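Local structure of hypothetical protein (2IL5) at residues 27-32 against 163-168; 31-36 against 104-109. The protein is of unknown function but belongs to the Activator of Hsp90 ATPase homolog 1-like family, whose helix-grip fold is consistent with binding a hydrophobic ligand. All coordinates share one frame; numbering follows the deposited sequence.

Contact 1: 27-32 against 163-168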
ATOM      1  N   GLU A  27      11.340  -8.255 -10.890  1.00 44.02           N
ATOM      2  CA  GLU A  27      10.730  -7.532 -11.987  1.00 43.99           C
ATOM      3  C   GLU A  27       9.209  -7.660 -12.125  1.00 43.53           C
ATOM      4  O   GLU A  27       8.543  -6.681 -12.458  1.00 43.83           O
ATOM      5  CB  GLU A  27      11.356  -7.985 -13.299  1.00 43.40           C
ATOM      6  CG  GLU A  27      10.416  -7.821 -14.481  1.00 44.59           C
ATOM      7  CD  GLU A  27      11.102  -7.913 -15.804  1.00 47.90           C
ATOM      8  OE1 GLU A  27      11.789  -8.930 -16.055  1.00 48.62           O
ATOM      9  OE2 GLU A  27      10.928  -6.972 -16.602  1.00 49.81           O
ATOM     10  N   LEU A  28       8.680  -8.876 -11.961  1.00 43.40           N
ATOM     11  CA  LEU A  28       7.219  -9.096 -12.043  1.00 42.89           C
ATOM     12  C   LEU A  28       6.482  -8.505 -10.842  1.00 42.98           C
ATOM     13  O   LEU A  28       5.427  -7.901 -11.009  1.00 42.93           O
ATOM     14  CB  LEU A  28       6.855 -10.567 -12.249  1.00 42.23           C
ATOM     15  CG  LEU A  28       7.053 -11.126 -13.675  1.00 41.68           C
ATOM     16  CD1 LEU A  28       6.653 -12.571 -13.687  1.00 40.13           C
ATOM     17  CD2 LEU A  28       6.292 -10.354 -14.781  1.00 40.52           C
ATOM     18  N   VAL A  29       7.047  -8.671  -9.645  1.00 42.71           N
ATOM     19  CA  VAL A  29       6.493  -8.039  -8.450  1.00 42.55           C
ATOM     20  C   VAL A  29       6.620  -6.508  -8.461  1.00 42.67           C
ATOM     21  O   VAL A  29       5.673  -5.807  -8.093  1.00 43.63           O
ATOM     22  CB  VAL A  29       7.076  -8.634  -7.152  1.00 42.62           C
ATOM     23  CG1 VAL A  29       6.359  -8.031  -5.939  1.00 40.74           C
ATOM     24  CG2 VAL A  29       6.889 -10.160  -7.171  1.00 41.35           C
ATOM     25  N   TYR A  30       7.770  -5.996  -8.899  1.00 42.50           N
ATOM     26  CA  TYR A  30       8.016  -4.552  -8.961  1.00 42.17           C
ATOM     27  C   TYR A  30       7.041  -3.910  -9.925  1.00 42.66           C
ATOM     28  O   TYR A  30       6.492  -2.866  -9.639  1.00 43.62           O
ATOM     29  CB  TYR A  30       9.470  -4.257  -9.357  1.00 40.92           C
ATOM     30  CG  TYR A  30       9.822  -2.779  -9.500  1.00 41.21           C
ATOM     31  CD1 TYR A  30       9.806  -2.143 -10.765  1.00 42.51           C
ATOM     32  CD2 TYR A  30      10.207  -2.016  -8.380  1.00 38.12           C
ATOM     33  CE1 TYR A  30      10.118  -0.790 -10.902  1.00 41.71           C
ATOM     34  CE2 TYR A  30      10.517  -0.664  -8.499  1.00 37.45           C
ATOM     35  CZ  TYR A  30      10.479  -0.049  -9.751  1.00 42.28           C
ATOM     36  OH  TYR A  30      10.825   1.299  -9.855  1.00 40.98           O
ATOM     37  N   GLU A  31       6.844  -4.535 -11.076  1.00 43.43           N
ATOM     38  CA  GLU A  31       5.861  -4.088 -12.054  1.00 44.29           C
ATOM     39  C   GLU A  31       4.444  -3.894 -11.466  1.00 44.29           C
ATOM     40  O   GLU A  31       3.757  -2.915 -11.810  1.00 44.93           O
ATOM     41  CB  GLU A  31       5.815  -5.072 -13.226  1.00 44.25           C
ATOM     42  CG  GLU A  31       5.040  -4.570 -14.457  1.00 46.58           C
ATOM     43  CD  GLU A  31       5.095  -5.539 -15.677  1.00 48.80           C
ATOM     44  OE1 GLU A  31       4.714  -6.728 -15.569  1.00 48.44           O
ATOM     45  OE2 GLU A  31       5.504  -5.085 -16.761  1.00 50.55           O
ATOM     46  N   ALA A  32       4.009  -4.817 -10.600  1.00 43.73           N
ATOM     47  CA  ALA A  32       2.678  -4.736  -9.953  1.00 43.10           C
ATOM     48  C   ALA A  32       2.433  -3.399  -9.260  1.00 43.26           C
ATOM     49  O   ALA A  32       1.291  -2.923  -9.218  1.00 42.91           O
ATOM     50  CB  ALA A  32       2.504  -5.884  -8.964  1.00 43.16           C
ATOM     51  N   HIS A 163      -2.544 -12.834  -7.428  1.00 50.56           N
ATOM     52  CA  HIS A 163      -3.344 -13.373  -8.524  1.00 52.05           C
ATOM     53  C   HIS A 163      -3.300 -12.514  -9.769  1.00 52.83           C
ATOM     54  O   HIS A 163      -3.304 -13.043 -10.858  1.00 53.37           O
ATOM     55  CB  HIS A 163      -4.782 -13.602  -8.095  1.00 52.63           C
ATOM     56  CG  HIS A 163      -4.924 -14.640  -7.030  1.00 54.17           C
ATOM     57  ND1 HIS A 163      -5.032 -15.988  -7.313  1.00 57.12           N
ATOM     58  CD2 HIS A 163      -4.963 -14.532  -5.681  1.00 55.87           C
ATOM     59  CE1 HIS A 163      -5.146 -16.664  -6.182  1.00 58.66           C
ATOM     60  NE2 HIS A 163      -5.102 -15.803  -5.175  1.00 58.56           N
ATOM     61  N   VAL A 164      -3.222 -11.197  -9.622  1.00 53.91           N
ATOM     62  CA  VAL A 164      -3.047 -10.317 -10.773  1.00 54.77           C
ATOM     63  C   VAL A 164      -1.726 -10.661 -11.466  1.00 55.79           C
ATOM     64  O   VAL A 164      -1.653 -10.674 -12.696  1.00 56.66           O
ATOM     65  CB  VAL A 164      -3.048  -8.827 -10.358  1.00 55.37           C
ATOM     66  CG1 VAL A 164      -2.491  -7.919 -11.498  1.00 55.59           C
ATOM     67  CG2 VAL A 164      -4.443  -8.386  -9.887  1.00 53.80           C
ATOM     68  N   ILE A 165      -0.680 -10.945 -10.687  1.00 56.33           N
ATOM     69  CA  ILE A 165       0.598 -11.360 -11.276  1.00 56.67           C
ATOM     70  C   ILE A 165       0.513 -12.773 -11.908  1.00 57.92           C
ATOM     71  O   ILE A 165       0.940 -12.980 -13.046  1.00 57.77           O
ATOM     72  CB  ILE A 165       1.792 -11.246 -10.278  1.00 56.25           C
ATOM     73  CG1 ILE A 165       1.926  -9.832  -9.728  1.00 53.48           C
ATOM     74  CG2 ILE A 165       3.115 -11.632 -10.978  1.00 57.32           C
ATOM     75  CD1 ILE A 165       2.761  -9.742  -8.448  1.00 48.22           C
ATOM     76  N   GLU A 166      -0.057 -13.720 -11.163  1.00 59.36           N
ATOM     77  CA  GLU A 166      -0.270 -15.086 -11.603  1.00 61.66           C
ATOM     78  C   GLU A 166      -1.015 -15.180 -12.956  1.00 63.10           C
ATOM     79  O   GLU A 166      -0.680 -16.005 -13.787  1.00 62.57           O
ATOM     80  CB  GLU A 166      -1.042 -15.844 -10.520  1.00 61.54           C
ATOM     81  CG  GLU A 166      -1.419 -17.280 -10.870  1.00 62.89           C
ATOM     82  CD  GLU A 166      -0.453 -18.296 -10.285  1.00 64.38           C
ATOM     83  OE1 GLU A 166       0.389 -18.841 -11.064  1.00 63.87           O
ATOM     84  OE2 GLU A 166      -0.536 -18.540  -9.043  1.00 64.52           O
ATOM     85  N   THR A 167      -2.013 -14.318 -13.154  1.00 65.23           N
ATOM     86  CA  THR A 167      -2.862 -14.323 -14.351  1.00 66.87           C
ATOM     87  C   THR A 167      -2.331 -13.408 -15.475  1.00 68.42           C
ATOM     88  O   THR A 167      -3.052 -13.072 -16.421  1.00 69.20           O
ATOM     89  CB  THR A 167      -4.324 -13.927 -14.022  1.00 66.57           C
ATOM     90  OG1 THR A 167      -4.643 -14.273 -12.625  1.00 66.09           O
ATOM     91  CG2 THR A 167      -5.308 -14.653 -14.980  1.00 66.87           C
ATOM     92  N   SER A 168      -1.083 -12.986 -15.368  1.00 69.70           N
ATOM     93  CA  SER A 168      -0.395 -12.451 -16.536  1.00 71.45           C
ATOM     94  C   SER A 168       0.635 -13.494 -16.990  1.00 72.40           C
ATOM     95  O   SER A 168       1.286 -13.341 -18.022  1.00 72.79           O
ATOM     96  CB  SER A 168       0.265 -11.117 -16.210  1.00 71.11           C
ATOM     97  OG  SER A 168       1.146 -11.243 -15.112  1.00 72.57           O
TER
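Leu28 and Ile165 bring helix 26-32 and the last turn of helix 136-166 together, their CA atoms 7.0 Å apart, the shortest such separation between 27-32 and 163-168. Ile165 reaches across with both branches. With CG1 anti to its carbonyl carbon (chi1 -56°) and CD1 extended beyond it, CD1 comes 3.9 Å from Ala32 CB and 4.1 Å from Val29 CA, so this methyl packs on Ala32 CB and on the backbone at Val29. The other branch, CG2, meets Leu28 CB at 4.1 Å. Val29 points away from 163-168, yet its CG2 still passes 4.3 Å from Ile165 CD1; the same valine also touches Met120 and Met161. Every link across the pair is apolar. Polar bonds serve the end of the long helix instead: Ser168 OG binds Ile165 O at 2.7 Å, and the same carbonyl accepts from Ser168 N, while Thr167, the first residue to leave helical phi/psi, turns its N and OG1 back to His163 O from opposite faces of its plane. A pair of consecutive short helices, here 26-32 and 36-39, set against the C-terminal end of the long helix is characteristic of the helix-grip fold of the Bet v 1-like clan.

Contact 2: 31-36 against 104-109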
ATOM      1  N   GLU A  31       6.844  -4.535 -11.076  1.00 43.43           N
ATOM      2  CA  GLU A  31       5.861  -4.088 -12.054  1.00 44.29           C
ATOM      3  C   GLU A  31       4.444  -3.894 -11.466  1.00 44.29           C
ATOM      4  O   GLU A  31       3.757  -2.915 -11.810  1.00 44.93           O
ATOM      5  CB  GLU A  31       5.815  -5.072 -13.226  1.00 44.25           C
ATOM      6  CG  GLU A  31       5.040  -4.570 -14.457  1.00 46.58           C
ATOM      7  CD  GLU A  31       5.095  -5.539 -15.677  1.00 48.80           C
ATOM      8  OE1 GLU A  31       4.714  -6.728 -15.569  1.00 48.44           O
ATOM      9  OE2 GLU A  31       5.504  -5.085 -16.761  1.00 50.55           O
ATOM     10  N   ALA A  32       4.009  -4.817 -10.600  1.00 43.73           N
ATOM     11  CA  ALA A  32       2.678  -4.736  -9.953  1.00 43.10           C
ATOM     12  C   ALA A  32       2.433  -3.399  -9.260  1.00 43.26           C
ATOM     13  O   ALA A  32       1.291  -2.923  -9.218  1.00 42.91           O
ATOM     14  CB  ALA A  32       2.504  -5.884  -8.964  1.00 43.16           C
ATOM     15  N   TRP A  33       3.534  -2.795  -8.765  1.00 43.30           N
ATOM     16  CA  TRP A  33       3.558  -1.599  -7.927  1.00 43.43           C
ATOM     17  C   TRP A  33       3.679  -0.338  -8.744  1.00 43.68           C
ATOM     18  O   TRP A  33       3.499   0.754  -8.215  1.00 42.88           O
ATOM     19  CB  TRP A  33       4.738  -1.626  -6.918  1.00 41.48           C
ATOM     20  CG  TRP A  33       4.488  -2.511  -5.682  1.00 41.35           C
ATOM     21  CD1 TRP A  33       4.692  -3.880  -5.580  1.00 39.44           C
ATOM     22  CD2 TRP A  33       4.012  -2.083  -4.396  1.00 39.21           C
ATOM     23  NE1 TRP A  33       4.374  -4.313  -4.304  1.00 39.56           N
ATOM     24  CE2 TRP A  33       3.947  -3.236  -3.562  1.00 40.79           C
ATOM     25  CE3 TRP A  33       3.625  -0.841  -3.859  1.00 37.57           C
ATOM     26  CZ2 TRP A  33       3.516  -3.170  -2.208  1.00 39.85           C
ATOM     27  CZ3 TRP A  33       3.178  -0.785  -2.506  1.00 37.45           C
ATOM     28  CH2 TRP A  33       3.124  -1.936  -1.713  1.00 37.96           C
ATOM     29  N   THR A  34       4.001  -0.491 -10.024  1.00 44.26           N
ATOM     30  CA  THR A  34       4.473   0.659 -10.802  1.00 44.80           C
ATOM     31  C   THR A  34       3.828   0.744 -12.154  1.00 44.75           C
ATOM     32  O   THR A  34       4.128   1.648 -12.939  1.00 44.66           O
ATOM     33  CB  THR A  34       6.026   0.673 -10.967  1.00 44.58           C
ATOM     34  OG1 THR A  34       6.445  -0.554 -11.543  1.00 44.11           O
ATOM     35  CG2 THR A  34       6.727   0.901  -9.614  1.00 44.28           C
ATOM     36  N   LYS A  35       2.941  -0.204 -12.417  1.00 45.26           N
ATOM     37  CA  LYS A  35       2.116  -0.159 -13.601  1.00 46.03           C
ATOM     38  C   LYS A  35       0.646   0.058 -13.317  1.00 46.11           C
ATOM     39  O   LYS A  35      -0.008  -0.773 -12.675  1.00 46.73           O
ATOM     40  CB  LYS A  35       2.313  -1.419 -14.441  1.00 46.60           C
ATOM     41  CG  LYS A  35       3.029  -1.128 -15.745  1.00 50.45           C
ATOM     42  CD  LYS A  35       2.150  -0.169 -16.606  1.00 56.22           C
ATOM     43  CE  LYS A  35       0.810  -0.824 -17.041  1.00 57.42           C
ATOM     44  NZ  LYS A  35      -0.293   0.151 -17.371  1.00 57.29           N
ATOM     45  N   LYS A  36       0.136   1.171 -13.841  1.00 46.26           N
ATOM     46  CA  LYS A  36      -1.265   1.608 -13.711  1.00 46.05           C
ATOM     47  C   LYS A  36      -2.342   0.530 -13.885  1.00 45.73           C
ATOM     48  O   LYS A  36      -3.236   0.378 -13.049  1.00 45.27           O
ATOM     49  CB  LYS A  36      -1.529   2.708 -14.727  1.00 46.10           C
ATOM     50  CG  LYS A  36      -2.512   3.735 -14.274  1.00 46.97           C
ATOM     51  CD  LYS A  36      -3.367   4.190 -15.405  1.00 48.03           C
ATOM     52  CE  LYS A  36      -2.564   4.904 -16.448  1.00 49.72           C
ATOM     53  NZ  LYS A  36      -3.270   4.829 -17.732  1.00 50.61           N
ATOM     54  N   ASP A 104       0.646   8.866   5.176  1.00 54.88           N
ATOM     55  CA  ASP A 104       1.211   7.586   5.458  1.00 50.54           C
ATOM     56  C   ASP A 104       2.390   7.310   4.496  1.00 47.88           C
ATOM     57  O   ASP A 104       2.461   7.806   3.375  1.00 43.70           O
ATOM     58  CB  ASP A 104       0.176   6.493   5.339  1.00 49.99           C
ATOM     59  CG  ASP A 104      -1.110   6.789   6.136  1.00 53.19           C
ATOM     60  OD1 ASP A 104      -1.076   7.562   7.138  1.00 49.88           O
ATOM     61  OD2 ASP A 104      -2.149   6.181   5.756  1.00 55.11           O
ATOM     62  N   VAL A 105       3.288   6.476   4.986  1.00 45.35           N
ATOM     63  CA  VAL A 105       4.508   6.129   4.286  1.00 44.16           C
ATOM     64  C   VAL A 105       4.459   4.653   3.970  1.00 41.76           C
ATOM     65  O   VAL A 105       4.188   3.860   4.827  1.00 41.12           O
ATOM     66  CB  VAL A 105       5.775   6.496   5.156  1.00 43.37           C
ATOM     67  CG1 VAL A 105       7.022   5.735   4.689  1.00 41.78           C
ATOM     68  CG2 VAL A 105       5.988   8.037   5.170  1.00 43.16           C
ATOM     69  N   ILE A 106       4.716   4.318   2.718  1.00 41.29           N
ATOM     70  CA  ILE A 106       5.035   2.943   2.299  1.00 40.94           C
ATOM     71  C   ILE A 106       6.498   2.842   1.821  1.00 41.22           C
ATOM     72  O   ILE A 106       6.940   3.633   1.012  1.00 40.84           O
ATOM     73  CB  ILE A 106       4.085   2.492   1.146  1.00 41.83           C
ATOM     74  CG1 ILE A 106       2.681   2.197   1.723  1.00 40.18           C
ATOM     75  CG2 ILE A 106       4.659   1.265   0.382  1.00 39.29           C
ATOM     76  CD1 ILE A 106       1.590   1.883   0.641  1.00 40.60           C
ATOM     77  N   GLU A 107       7.254   1.887   2.350  1.00 41.63           N
ATOM     78  CA  GLU A 107       8.592   1.572   1.805  1.00 41.99           C
ATOM     79  C   GLU A 107       8.623   0.077   1.563  1.00 42.62           C
ATOM     80  O   GLU A 107       8.392  -0.692   2.477  1.00 43.49           O
ATOM     81  CB  GLU A 107       9.701   2.014   2.729  1.00 41.03           C
ATOM     82  CG  GLU A 107       9.687   3.522   2.955  1.00 42.47           C
ATOM     83  CD  GLU A 107      10.647   4.032   3.988  1.00 44.62           C
ATOM     84  OE1 GLU A 107      11.244   3.232   4.737  1.00 46.43           O
ATOM     85  OE2 GLU A 107      10.841   5.283   4.036  1.00 48.38           O
ATOM     86  N   VAL A 108       8.828  -0.319   0.310  1.00 42.32           N
ATOM     87  CA  VAL A 108       8.766  -1.713  -0.050  1.00 41.39           C
ATOM     88  C   VAL A 108      10.015  -2.094  -0.877  1.00 42.31           C
ATOM     89  O   VAL A 108      10.315  -1.491  -1.905  1.00 41.76           O
ATOM     90  CB  VAL A 108       7.393  -2.109  -0.737  1.00 41.53           C
ATOM     91  CG1 VAL A 108       7.189  -1.358  -2.031  1.00 38.81           C
ATOM     92  CG2 VAL A 108       7.315  -3.655  -0.968  1.00 37.14           C
ATOM     93  N   GLU A 109      10.747  -3.096  -0.384  1.00 42.90           N
ATOM     94  CA  GLU A 109      11.930  -3.574  -1.049  1.00 42.72           C
ATOM     95  C   GLU A 109      11.750  -4.993  -1.620  1.00 43.17           C
ATOM     96  O   GLU A 109      11.139  -5.848  -0.988  1.00 41.76           O
ATOM     97  CB  GLU A 109      13.131  -3.489  -0.104  1.00 42.23           C
ATOM     98  CG  GLU A 109      14.408  -3.121  -0.849  1.00 44.08           C
ATOM     99  CD  GLU A 109      15.621  -2.918   0.035  1.00 45.95           C
ATOM    100  OE1 GLU A 109      15.504  -2.899   1.287  1.00 43.15           O
ATOM    101  OE2 GLU A 109      16.710  -2.737  -0.558  1.00 46.08           O
TER
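Trp33 meets Ile106 and Val108 in the interior of the helix-grip fold, where the chain leaving helix 26-32 faces strand 104-112 of the antiparallel sheet. The closest CA pair, Trp33 and Val108, is 9.4 Å apart, a gap bridged by side chains alone. All three residues are buried and their CB atoms face the opposing segment. The indole lies with CG anti to the carbonyl carbon and its plane turned steeply across the CB-CG bond (chi2 85°), which carries the six-membered ring forward to the strand. Val108 supplies the principal partner. Its CG1 sits between the backbone N and the carbonyl carbon (chi1 62°) and stands over the six-membered ring, 3.8 Å from the centroid and 2° off the normal, a CH-pi contact centred on the face. Such centring agrees with the near-equal separations of CG1 from the ring carbons. The second methyl, CG2, lies over the same side of the ring, displaced toward CZ2, 4.0 Å from Trp33 CZ2. Ile106, two residues earlier and therefore on the same side of the strand, approaches with its CG2 branch obliquely to the indole.

Further partners complete the setting: Trp42 and Phe110 meet the Trp33 ring edge-to-face, and Phe158 and Met161 of helix 136-166 also touch its side chain. The buried indole thus lies between the sheet and helix 136-166. Between the two segments the contacts are apolar, and Ile106 makes its own with one methyl: Ile106 CG2 lies 3.8 Å from Trp33 CZ3 and 4.1 Å from Trp33 CH2.

Contacts 1 and 2 start from neighbouring residues of one short helix and its exit but lead to different elements: contact 1 to the end of helix 136-166, contact 2 to strand 104-112. Their segments overlap at Glu31 and Ala32, of which only Ala32 touches, and only in contact 1. Both are buried, yet contact 2 lies about 7 Å from the chain centre and contact 1 about 15 Å, where exposed residues adjoin it. Both junctions are apolar; the first relies on aliphatic branches between helices, the second on an aromatic face set against methyl groups of a strand. Met161 connects them further, touching Val29, Ala32 and Trp33, so the same long helix borders both contacts.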